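Local coordinates for alkylhalidase CmlS (Streptomyces venezuelae, PDB 3I3L), which is a flavin-dependent halogenase of chloramphenicol biosynthesis, carrying FAD that is joined to the protein through a covalent flavin-aspartate bond, at residues R204-K215 against D243-R254; L156-L164 against T174-D182. All blocks are in the same frame, centred on the assembly; numbering follows the deposited sequence.

Interaction 1: residues R204-K215 against D243-R254; sequences RNFAVWSYFKLK and DDLYSVGLVVDR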
loop_
_atom_site.group_PDB
_atom_site.type_symbol
_atom_site.label_atom_id
_atom_site.label_comp_id
_atom_site.label_asym_id
_atom_site.label_seq_id
_atom_site.Cartn_x
_atom_site.Cartn_y
_atom_site.Cartn_z
ATOM N N ARG A 204 4.827 -15.309 -7.498
ATOM C CA ARG A 204 3.608 -15.974 -7.969
ATOM C C ARG A 204 3.064 -16.786 -6.846
ATOM O O ARG A 204 3.255 -17.976 -6.814
ATOM C CB ARG A 204 3.859 -16.832 -9.196
ATOM C CG ARG A 204 4.349 -15.933 -10.394
ATOM C CD ARG A 204 4.694 -16.689 -11.620
ATOM N NE ARG A 204 5.145 -15.762 -12.671
ATOM C CZ ARG A 204 5.394 -16.124 -13.919
ATOM N NH1 ARG A 204 5.221 -17.411 -14.270
ATOM N NH2 ARG A 204 5.806 -15.220 -14.809
ATOM N N ASN A 205 2.377 -16.087 -5.943
ATOM C CA ASN A 205 1.840 -16.589 -4.732
ATOM C C ASN A 205 0.494 -17.225 -4.984
ATOM O O ASN A 205 -0.328 -16.756 -5.815
ATOM C CB ASN A 205 1.672 -15.410 -3.765
ATOM C CG ASN A 205 2.980 -14.891 -3.272
ATOM O OD1 ASN A 205 3.922 -15.644 -3.097
ATOM N ND2 ASN A 205 3.067 -13.591 -3.062
ATOM N N PHE A 206 0.200 -18.244 -4.182
ATOM C CA PHE A 206 -1.005 -19.063 -4.351
ATOM C C PHE A 206 -1.493 -19.222 -2.905
ATOM O O PHE A 206 -0.703 -19.538 -2.037
ATOM C CB PHE A 206 -0.532 -20.367 -5.031
ATOM C CG PHE A 206 -1.506 -21.484 -5.005
ATOM C CD1 PHE A 206 -2.790 -21.295 -5.438
ATOM C CD2 PHE A 206 -1.113 -22.761 -4.566
ATOM C CE1 PHE A 206 -3.726 -22.367 -5.424
ATOM C CE2 PHE A 206 -2.006 -23.800 -4.492
ATOM C CZ PHE A 206 -3.314 -23.617 -4.938
ATOM N N ALA A 207 -2.769 -18.928 -2.635
ATOM C CA ALA A 207 -3.261 -18.939 -1.258
ATOM C C ALA A 207 -4.365 -19.949 -0.990
ATOM O O ALA A 207 -5.191 -20.217 -1.873
ATOM C CB ALA A 207 -3.776 -17.512 -0.815
ATOM N N VAL A 208 -4.379 -20.443 0.258
ATOM C CA VAL A 208 -5.267 -21.506 0.702
ATOM C C VAL A 208 -5.639 -21.213 2.153
ATOM O O VAL A 208 -4.762 -21.092 3.008
ATOM C CB VAL A 208 -4.534 -22.881 0.635
ATOM C CG1 VAL A 208 -5.448 -24.009 1.040
ATOM C CG2 VAL A 208 -3.985 -23.120 -0.784
ATOM N N TRP A 209 -6.920 -21.021 2.420
ATOM C CA TRP A 209 -7.322 -20.451 3.700
ATOM C C TRP A 209 -8.650 -20.916 4.178
ATOM O O TRP A 209 -9.449 -21.403 3.386
ATOM C CB TRP A 209 -7.353 -18.905 3.627
ATOM C CG TRP A 209 -8.459 -18.288 2.798
ATOM C CD1 TRP A 209 -9.639 -17.801 3.251
ATOM C CD2 TRP A 209 -8.463 -18.084 1.382
ATOM N NE1 TRP A 209 -10.392 -17.304 2.213
ATOM C CE2 TRP A 209 -9.671 -17.437 1.057
ATOM C CE3 TRP A 209 -7.561 -18.391 0.356
ATOM C CZ2 TRP A 209 -10.014 -17.101 -0.263
ATOM C CZ3 TRP A 209 -7.893 -18.044 -0.962
ATOM C CH2 TRP A 209 -9.120 -17.442 -1.261
ATOM N N SER A 210 -8.895 -20.708 5.466
ATOM C CA SER A 210 -10.141 -21.096 6.108
ATOM C C SER A 210 -10.315 -20.293 7.395
ATOM O O SER A 210 -9.508 -19.383 7.668
ATOM C CB SER A 210 -10.138 -22.607 6.395
ATOM O OG SER A 210 -11.426 -23.115 6.778
ATOM N N TYR A 211 -11.347 -20.619 8.189
ATOM C CA TYR A 211 -11.640 -19.900 9.424
ATOM C C TYR A 211 -11.687 -20.841 10.619
ATOM O O TYR A 211 -11.996 -22.011 10.484
ATOM C CB TYR A 211 -12.930 -19.085 9.267
ATOM C CG TYR A 211 -12.805 -18.027 8.167
ATOM C CD1 TYR A 211 -12.492 -16.724 8.464
ATOM C CD2 TYR A 211 -12.958 -18.361 6.832
ATOM C CE1 TYR A 211 -12.355 -15.784 7.461
ATOM C CE2 TYR A 211 -12.817 -17.435 5.842
ATOM C CZ TYR A 211 -12.522 -16.131 6.179
ATOM O OH TYR A 211 -12.345 -15.168 5.203
ATOM N N PHE A 212 -11.348 -20.308 11.787
ATOM C CA PHE A 212 -11.334 -21.042 13.028
ATOM C C PHE A 212 -12.083 -20.280 14.103
ATOM O O PHE A 212 -12.045 -19.058 14.135
ATOM C CB PHE A 212 -9.907 -21.330 13.505
ATOM C CG PHE A 212 -9.174 -22.335 12.648
ATOM C CD1 PHE A 212 -9.174 -23.690 12.985
ATOM C CD2 PHE A 212 -8.464 -21.924 11.503
ATOM C CE1 PHE A 212 -8.480 -24.656 12.176
ATOM C CE2 PHE A 212 -7.788 -22.876 10.696
ATOM C CZ PHE A 212 -7.794 -24.239 11.040
ATOM N N LYS A 213 -12.734 -21.024 14.999
ATOM C CA LYS A 213 -13.314 -20.477 16.222
ATOM C C LYS A 213 -12.229 -20.495 17.285
ATOM O O LYS A 213 -11.756 -21.554 17.687
ATOM C CB LYS A 213 -14.529 -21.303 16.648
ATOM C CG LYS A 213 -15.124 -20.943 18.034
ATOM C CD LYS A 213 -16.660 -20.759 17.955
ATOM C CE LYS A 213 -17.395 -22.064 17.736
ATOM N NZ LYS A 213 -17.633 -22.781 19.035
ATOM N N LEU A 214 -11.817 -19.301 17.700
ATOM C CA LEU A 214 -10.677 -19.130 18.578
ATOM C C LEU A 214 -10.765 -17.715 19.079
ATOM O O LEU A 214 -11.090 -16.810 18.313
ATOM C CB LEU A 214 -9.360 -19.302 17.788
ATOM C CG LEU A 214 -8.059 -18.976 18.550
ATOM C CD1 LEU A 214 -7.767 -19.999 19.659
ATOM C CD2 LEU A 214 -6.883 -18.861 17.599
ATOM N N LYS A 215 -10.481 -17.510 20.352
ATOM C CA LYS A 215 -10.525 -16.184 20.935
ATOM C C LYS A 215 -9.098 -15.623 20.962
ATOM O O LYS A 215 -8.149 -16.351 21.289
ATOM C CB LYS A 215 -11.109 -16.260 22.358
ATOM C CG LYS A 215 -11.308 -14.898 23.067
ATOM C CD LYS A 215 -12.804 -14.522 23.196
ATOM C CE LYS A 215 -13.519 -15.328 24.301
ATOM N NZ LYS A 215 -14.963 -14.962 24.445
ATOM N N ASP A 243 -14.647 -11.387 17.707
ATOM C CA ASP A 243 -14.257 -11.771 19.063
ATOM C C ASP A 243 -13.607 -13.169 19.082
ATOM O O ASP A 243 -12.515 -13.365 19.678
ATOM C CB ASP A 243 -15.484 -11.750 19.995
ATOM C CG ASP A 243 -15.144 -12.110 21.463
ATOM O OD1 ASP A 243 -14.196 -11.524 22.049
ATOM O OD2 ASP A 243 -15.850 -12.972 22.038
ATOM N N ASP A 244 -14.266 -14.126 18.428
ATOM C CA ASP A 244 -13.781 -15.503 18.459
ATOM C C ASP A 244 -13.552 -16.103 17.050
ATOM O O ASP A 244 -13.603 -17.333 16.874
ATOM C CB ASP A 244 -14.760 -16.373 19.263
ATOM C CG ASP A 244 -16.086 -16.610 18.521
ATOM O OD1 ASP A 244 -16.606 -15.670 17.841
ATOM O OD2 ASP A 244 -16.590 -17.757 18.593
ATOM N N LEU A 245 -13.300 -15.238 16.063
ATOM C CA LEU A 245 -13.204 -15.688 14.692
ATOM C C LEU A 245 -11.899 -15.252 14.064
ATOM O O LEU A 245 -11.596 -14.076 13.987
ATOM C CB LEU A 245 -14.379 -15.178 13.871
ATOM C CG LEU A 245 -15.099 -16.196 13.013
ATOM C CD1 LEU A 245 -15.716 -15.515 11.806
ATOM C CD2 LEU A 245 -14.169 -17.286 12.574
ATOM N N TYR A 246 -11.136 -16.229 13.594
ATOM C CA TYR A 246 -9.846 -15.962 12.948
ATOM C C TYR A 246 -9.828 -16.443 11.515
ATOM O O TYR A 246 -10.264 -17.553 11.225
ATOM C CB TYR A 246 -8.703 -16.584 13.721
ATOM C CG TYR A 246 -8.113 -15.683 14.788
ATOM C CD1 TYR A 246 -8.716 -15.539 16.021
ATOM C CD2 TYR A 246 -6.922 -14.992 14.559
ATOM C CE1 TYR A 246 -8.132 -14.768 17.007
ATOM C CE2 TYR A 246 -6.349 -14.192 15.540
ATOM C CZ TYR A 246 -6.991 -14.086 16.764
ATOM O OH TYR A 246 -6.449 -13.296 17.741
ATOM N N SER A 247 -9.394 -15.566 10.621
ATOM C CA SER A 247 -9.077 -15.955 9.243
ATOM C C SER A 247 -7.640 -16.476 9.287
ATOM O O SER A 247 -6.752 -15.799 9.823
ATOM C CB SER A 247 -9.158 -14.760 8.319
ATOM O OG SER A 247 -8.728 -15.105 6.999
ATOM N N VAL A 248 -7.444 -17.698 8.790
ATOM C CA VAL A 248 -6.102 -18.367 8.821
ATOM C C VAL A 248 -5.716 -18.848 7.424
ATOM O O VAL A 248 -6.359 -19.735 6.865
ATOM C CB VAL A 248 -6.094 -19.540 9.813
ATOM C CG1 VAL A 248 -4.662 -20.184 9.845
ATOM C CG2 VAL A 248 -6.449 -19.046 11.233
ATOM N N GLY A 249 -4.681 -18.245 6.839
ATOM C CA GLY A 249 -4.362 -18.494 5.420
ATOM C C GLY A 249 -2.923 -18.932 5.215
ATOM O O GLY A 249 -2.020 -18.525 5.977
ATOM N N LEU A 250 -2.702 -19.772 4.203
ATOM C CA LEU A 250 -1.353 -20.131 3.784
ATOM C C LEU A 250 -1.030 -19.373 2.505
ATOM O O LEU A 250 -1.812 -19.364 1.560
ATOM C CB LEU A 250 -1.236 -21.664 3.477
ATOM C CG LEU A 250 -1.888 -22.564 4.546
ATOM C CD1 LEU A 250 -1.941 -24.023 4.070
ATOM C CD2 LEU A 250 -1.150 -22.505 5.892
ATOM N N VAL A 251 0.146 -18.791 2.454
ATOM C CA VAL A 251 0.647 -18.249 1.186
ATOM C C VAL A 251 1.869 -19.084 0.772
ATOM O O VAL A 251 2.887 -19.114 1.469
ATOM C CB VAL A 251 0.985 -16.730 1.302
ATOM C CG1 VAL A 251 1.499 -16.159 -0.030
ATOM C CG2 VAL A 251 -0.299 -15.956 1.739
ATOM N N VAL A 252 1.738 -19.768 -0.368
ATOM C CA VAL A 252 2.730 -20.732 -0.830
ATOM C C VAL A 252 3.025 -20.412 -2.289
ATOM O O VAL A 252 2.466 -19.441 -2.847
ATOM C CB VAL A 252 2.228 -22.175 -0.686
ATOM C CG1 VAL A 252 1.980 -22.515 0.783
ATOM C CG2 VAL A 252 0.902 -22.421 -1.488
ATOM N N ASP A 253 3.932 -21.168 -2.906
ATOM C CA ASP A 253 4.367 -20.843 -4.275
ATOM C C ASP A 253 3.385 -21.477 -5.243
ATOM O O ASP A 253 2.713 -22.436 -4.890
ATOM C CB ASP A 253 5.783 -21.331 -4.523
ATOM C CG ASP A 253 6.312 -20.928 -5.888
ATOM O OD1 ASP A 253 6.599 -19.733 -6.098
ATOM O OD2 ASP A 253 6.393 -21.819 -6.774
ATOM N N ARG A 254 3.290 -20.962 -6.461
ATOM C CA ARG A 254 2.288 -21.487 -7.367
ATOM C C ARG A 254 2.608 -22.916 -7.752
ATOM O O ARG A 254 1.732 -23.623 -8.257
ATOM C CB ARG A 254 2.128 -20.605 -8.637
ATOM C CG ARG A 254 3.026 -20.921 -9.804
ATOM C CD ARG A 254 4.481 -20.661 -9.511
ATOM N NE ARG A 254 5.272 -20.650 -10.731
ATOM C CZ ARG A 254 6.358 -21.420 -10.922
ATOM N NH1 ARG A 254 6.797 -22.249 -9.953
ATOM N NH2 ARG A 254 7.061 -21.323 -12.053
#
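Phe212 and Val248 meet at about a right angle, with Val248 CG2 3.5 Å from CD2 of the Phe212 ring. Farther along the same sheet face Phe206 and Val252 lie side by side instead and point the same way, Val252 CG2 approaching Phe206 CD2 to 3.7 Å, while CG2 of Val208 sits over one side of that ring near its rim. The other face is more polar. There Tyr211 has its CG beside the backbone N (chi1 -62°), which swings the ring over the partner strand and brings CE1 to 3.5 Å from Ser247 CB; the Tyr211 hydroxyl bonds to Glu64 and Tyr60, and Ser247 OG to Trp237 and Glu64. Trp209 pairs with Gly249, and the lack of a side chain lets the two CA atoms come within 3.9 Å; Trp209 CB rests on Gly249 CA, 3.5 Å away, and the indole leads off to Tyr60. Near the far end Tyr246 is met in two ways: Leu214 CD2 lies over one ring face, 4.1 Å from CD1, and the Leu214 carbonyl oxygen comes in plane at the edge. A salt bridge from Lys215 NZ to Asp243 OD2, 3.2 Å long, reaches the syn side 23° out of the carboxylate plane. At the opposite end Arg204 and Arg254 run alongside each other, their guanidinium planes 61° apart; Arg204 NE donates to the backbone O of Asp200, and Arg254 NH1 is shared by Asp253 and Glu389. Hydrogen-bonded and non-hydrogen-bonded pairs alternate along the two antiparallel strands, and Ala207 touches the bound FAD. Strand 203-213 is flanked on its other side by strand 287-302, which carries the flavin-linked Asp297, and strand 245-253 by strand 234-240; helix 265-273 packs Tyr269 against Val208, Ser210 and Phe212.

Interaction 2: residues L156-L164 against T174-D182; sequences LSDPDRVVL and TVESDFVID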
loop_
_atom_site.group_PDB
_atom_site.type_symbol
_atom_site.label_atom_id
_atom_site.label_comp_id
_atom_site.label_asym_id
_atom_site.label_seq_id
_atom_site.Cartn_x
_atom_site.Cartn_y
_atom_site.Cartn_z
ATOM N N LEU A 156 -13.199 1.722 -26.475
ATOM C CA LEU A 156 -12.500 2.958 -26.253
ATOM C C LEU A 156 -12.029 3.501 -27.593
ATOM O O LEU A 156 -11.406 4.549 -27.655
ATOM C CB LEU A 156 -11.238 2.715 -25.377
ATOM C CG LEU A 156 -11.414 1.979 -24.054
ATOM C CD1 LEU A 156 -10.032 1.564 -23.451
ATOM C CD2 LEU A 156 -12.206 2.827 -23.046
ATOM N N SER A 157 -12.361 2.784 -28.661
ATOM C CA SER A 157 -11.868 3.152 -29.991
ATOM C C SER A 157 -12.449 4.440 -30.516
ATOM O O SER A 157 -11.879 5.038 -31.438
ATOM C CB SER A 157 -12.119 2.049 -30.992
ATOM O OG SER A 157 -13.509 1.886 -31.147
ATOM N N ASP A 158 -13.573 4.881 -29.973
ATOM C CA ASP A 158 -14.064 6.197 -30.336
ATOM C C ASP A 158 -13.418 7.160 -29.364
ATOM O O ASP A 158 -13.675 7.111 -28.167
ATOM C CB ASP A 158 -15.598 6.262 -30.307
ATOM C CG ASP A 158 -16.167 7.691 -30.592
ATOM O OD1 ASP A 158 -15.412 8.663 -30.619
ATOM O OD2 ASP A 158 -17.411 7.834 -30.744
ATOM N N PRO A 159 -12.554 8.028 -29.877
ATOM C CA PRO A 159 -11.749 8.897 -29.013
ATOM C C PRO A 159 -12.564 9.916 -28.202
ATOM O O PRO A 159 -12.043 10.423 -27.200
ATOM C CB PRO A 159 -10.830 9.614 -30.004
ATOM C CG PRO A 159 -11.585 9.601 -31.291
ATOM C CD PRO A 159 -12.260 8.237 -31.315
ATOM N N ASP A 160 -13.823 10.198 -28.617
ATOM C CA ASP A 160 -14.695 11.163 -27.907
ATOM C C ASP A 160 -15.521 10.601 -26.769
ATOM O O ASP A 160 -16.191 11.332 -26.061
ATOM C CB ASP A 160 -15.615 11.915 -28.896
ATOM C CG ASP A 160 -14.810 12.774 -29.892
ATOM O OD1 ASP A 160 -13.701 13.293 -29.528
ATOM O OD2 ASP A 160 -15.243 12.873 -31.050
ATOM N N ARG A 161 -15.515 9.295 -26.586
ATOM C CA ARG A 161 -16.416 8.745 -25.594
ATOM C C ARG A 161 -15.937 7.387 -25.164
ATOM O O ARG A 161 -15.016 6.837 -25.768
ATOM C CB ARG A 161 -17.837 8.579 -26.209
ATOM C CG ARG A 161 -17.823 7.823 -27.545
ATOM C CD ARG A 161 -19.305 7.557 -28.087
ATOM N NE ARG A 161 -20.099 8.783 -27.998
ATOM C CZ ARG A 161 -19.990 9.791 -28.856
ATOM N NH1 ARG A 161 -19.151 9.731 -29.905
ATOM N NH2 ARG A 161 -20.728 10.863 -28.670
ATOM N N VAL A 162 -16.587 6.834 -24.152
ATOM C CA VAL A 162 -16.403 5.431 -23.835
ATOM C C VAL A 162 -17.752 4.772 -24.042
ATOM O O VAL A 162 -18.734 5.328 -23.615
ATOM C CB VAL A 162 -15.950 5.239 -22.332
ATOM C CG1 VAL A 162 -16.007 3.806 -21.933
ATOM C CG2 VAL A 162 -14.529 5.807 -22.109
ATOM N N VAL A 163 -17.795 3.589 -24.674
ATOM C CA VAL A 163 -19.022 2.801 -24.735
ATOM C C VAL A 163 -18.937 1.440 -24.089
ATOM O O VAL A 163 -18.237 0.625 -24.540
ATOM C CB VAL A 163 -19.509 2.660 -26.193
ATOM C CG1 VAL A 163 -20.880 1.957 -26.239
ATOM C CG2 VAL A 163 -19.596 4.045 -26.833
ATOM N N LEU A 164 -19.751 1.186 -23.075
ATOM C CA LEU A 164 -19.754 -0.103 -22.382
ATOM C C LEU A 164 -20.881 -1.006 -22.839
ATOM O O LEU A 164 -21.992 -0.540 -23.072
ATOM C CB LEU A 164 -19.918 0.134 -20.869
ATOM C CG LEU A 164 -18.632 0.429 -20.070
ATOM C CD1 LEU A 164 -17.945 1.584 -20.591
ATOM C CD2 LEU A 164 -19.023 0.671 -18.652
ATOM N N THR A 174 -26.257 -1.210 -23.990
ATOM C CA THR A 174 -25.133 -0.420 -24.342
ATOM C C THR A 174 -25.212 0.924 -23.638
ATOM O O THR A 174 -26.265 1.516 -23.579
ATOM C CB THR A 174 -25.186 -0.340 -25.896
ATOM O OG1 THR A 174 -24.151 -1.125 -26.457
ATOM C CG2 THR A 174 -25.155 1.025 -26.418
ATOM N N VAL A 175 -24.117 1.430 -23.087
ATOM C CA VAL A 175 -24.145 2.729 -22.388
ATOM C C VAL A 175 -22.894 3.593 -22.679
ATOM O O VAL A 175 -21.793 3.052 -22.670
ATOM C CB VAL A 175 -24.169 2.589 -20.879
ATOM C CG1 VAL A 175 -24.490 3.980 -20.286
ATOM C CG2 VAL A 175 -25.245 1.580 -20.401
ATOM N N GLU A 176 -23.055 4.912 -22.899
ATOM C CA GLU A 176 -21.913 5.769 -23.176
ATOM C C GLU A 176 -21.610 6.661 -21.994
ATOM O O GLU A 176 -22.494 6.945 -21.188
ATOM C CB GLU A 176 -22.082 6.610 -24.459
ATOM C CG GLU A 176 -23.058 7.782 -24.371
ATOM C CD GLU A 176 -23.103 8.631 -25.608
ATOM O OE1 GLU A 176 -24.243 8.873 -26.062
ATOM O OE2 GLU A 176 -22.041 9.118 -26.114
ATOM N N SER A 177 -20.344 7.078 -21.881
ATOM C CA SER A 177 -19.931 7.998 -20.823
ATOM C C SER A 177 -18.684 8.756 -21.252
ATOM O O SER A 177 -18.053 8.408 -22.269
ATOM C CB SER A 177 -19.733 7.209 -19.514
ATOM O OG SER A 177 -18.599 6.310 -19.633
ATOM N N ASP A 178 -18.357 9.832 -20.538
ATOM C CA ASP A 178 -17.176 10.603 -20.797
ATOM C C ASP A 178 -15.883 9.873 -20.330
ATOM O O ASP A 178 -14.830 9.943 -21.022
ATOM C CB ASP A 178 -17.244 11.924 -20.060
ATOM C CG ASP A 178 -18.423 12.783 -20.526
ATOM O OD1 ASP A 178 -18.544 12.913 -21.751
ATOM O OD2 ASP A 178 -19.180 13.298 -19.659
ATOM N N PHE A 179 -15.967 9.244 -19.155
ATOM C CA PHE A 179 -14.834 8.474 -18.623
ATOM C C PHE A 179 -15.290 7.134 -18.132
ATOM O O PHE A 179 -16.522 6.924 -17.879
ATOM C CB PHE A 179 -14.097 9.214 -17.512
ATOM C CG PHE A 179 -13.364 10.407 -17.979
ATOM C CD1 PHE A 179 -12.039 10.326 -18.347
ATOM C CD2 PHE A 179 -13.984 11.655 -17.995
ATOM C CE1 PHE A 179 -11.329 11.453 -18.781
ATOM C CE2 PHE A 179 -13.276 12.816 -18.454
ATOM C CZ PHE A 179 -11.957 12.718 -18.815
ATOM N N VAL A 180 -14.328 6.198 -18.056
ATOM C CA VAL A 180 -14.558 4.943 -17.402
ATOM C C VAL A 180 -13.473 4.659 -16.381
ATOM O O VAL A 180 -12.305 4.948 -16.622
ATOM C CB VAL A 180 -14.682 3.767 -18.416
ATOM C CG1 VAL A 180 -13.420 3.605 -19.278
ATOM C CG2 VAL A 180 -15.025 2.453 -17.650
ATOM N N ILE A 181 -13.859 4.127 -15.224
ATOM C CA ILE A 181 -12.884 3.618 -14.273
ATOM C C ILE A 181 -13.038 2.096 -14.237
ATOM O O ILE A 181 -14.134 1.585 -13.910
ATOM C CB ILE A 181 -13.090 4.174 -12.837
ATOM C CG1 ILE A 181 -12.631 5.637 -12.751
ATOM C CG2 ILE A 181 -12.322 3.274 -11.788
ATOM C CD1 ILE A 181 -13.068 6.267 -11.481
ATOM N N ASP A 182 -11.961 1.373 -14.524
ATOM C CA ASP A 182 -11.999 -0.091 -14.254
ATOM C C ASP A 182 -11.588 -0.359 -12.802
ATOM O O ASP A 182 -10.430 -0.198 -12.430
ATOM C CB ASP A 182 -11.112 -0.868 -15.208
ATOM C CG ASP A 182 -11.262 -2.390 -15.069
ATOM O OD1 ASP A 182 -11.988 -2.865 -14.142
ATOM O OD2 ASP A 182 -10.609 -3.113 -15.879
HETATM O O HOH W 1 -18.473 11.908 -23.932
#
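Glu176 OE2 is gripped twice by the guanidinium of Arg161: NE donates over 2.7 Å in a nearly straight bond (172° at the hydrogen), and NH2 adds a weak one at 3.4 Å. OE2 lies at the edge of the guanidinium, in its plane, yet that plane is turned 54° from the carboxylate. A bend at chi3 (47°) of Arg161 turns the group so that NH1, also in plane, reaches Asp158 OD2 at 2.7 Å. The arginine thus sits between two acids. A methionine here would strip both carboxylates of their cationic mate, and would probably set Glu176 free to turn and loosen the tie between the loop and the strand. Asp158 has a second task, its OD1 accepting from Asp160 N at 3.0 Å in an Asx turn at the start of a type I turn that ends at Arg161. These turns lead into the beta hairpin of strands 162-168 and 171-177, part of a three-stranded antiparallel sheet, where Val162 with Ser177 and Leu164 with Val175 form hydrogen-bonded pairs and Val163 with Glu176 a non-hydrogen-bonded one. After Asp178 the chain swings into strand 179-182 of the mixed sheet, alongside strand 25-29, which leads into the glycine-rich turn and helix that probably hold the FAD. Val180 returns to the hairpin at about a right angle to Val162, its CG1 3.7 Å from Val162 CG1 and 4.0 Å from Leu156 CD2, while its other methyl, CG2, faces Leu164 CD1 at 4.2 Å. Across the change of direction Ser177 OG donates to Phe179 O at 2.8 Å, from above the carbonyl plane. Asp178 OD2 accepts from the backbone N of Lys25, and Leu164 packs close to Val151, a residue of the FAD site.

Overall arrangement
Read from the N terminus, the chain first lays down strand 25-29 and a glycine-rich turn of the Rossmann type that probably holds the FAD, and only later reaches interaction 2, where a short hairpin loop is closed as strand 171-177 returns on strand 162-168 and passes directly into the FAD-domain sheet. Interaction 1 follows, closing a longer excursion through strands 226-231 and 234-240. The two are in series: neither nests in nor crosses the other. Their centres stand 39 Å apart and their nearest atoms about 20 Å, so the FAD domain is tied at two separate places, the small sheet near the adenine end and the large mixed sheet at the flavin end.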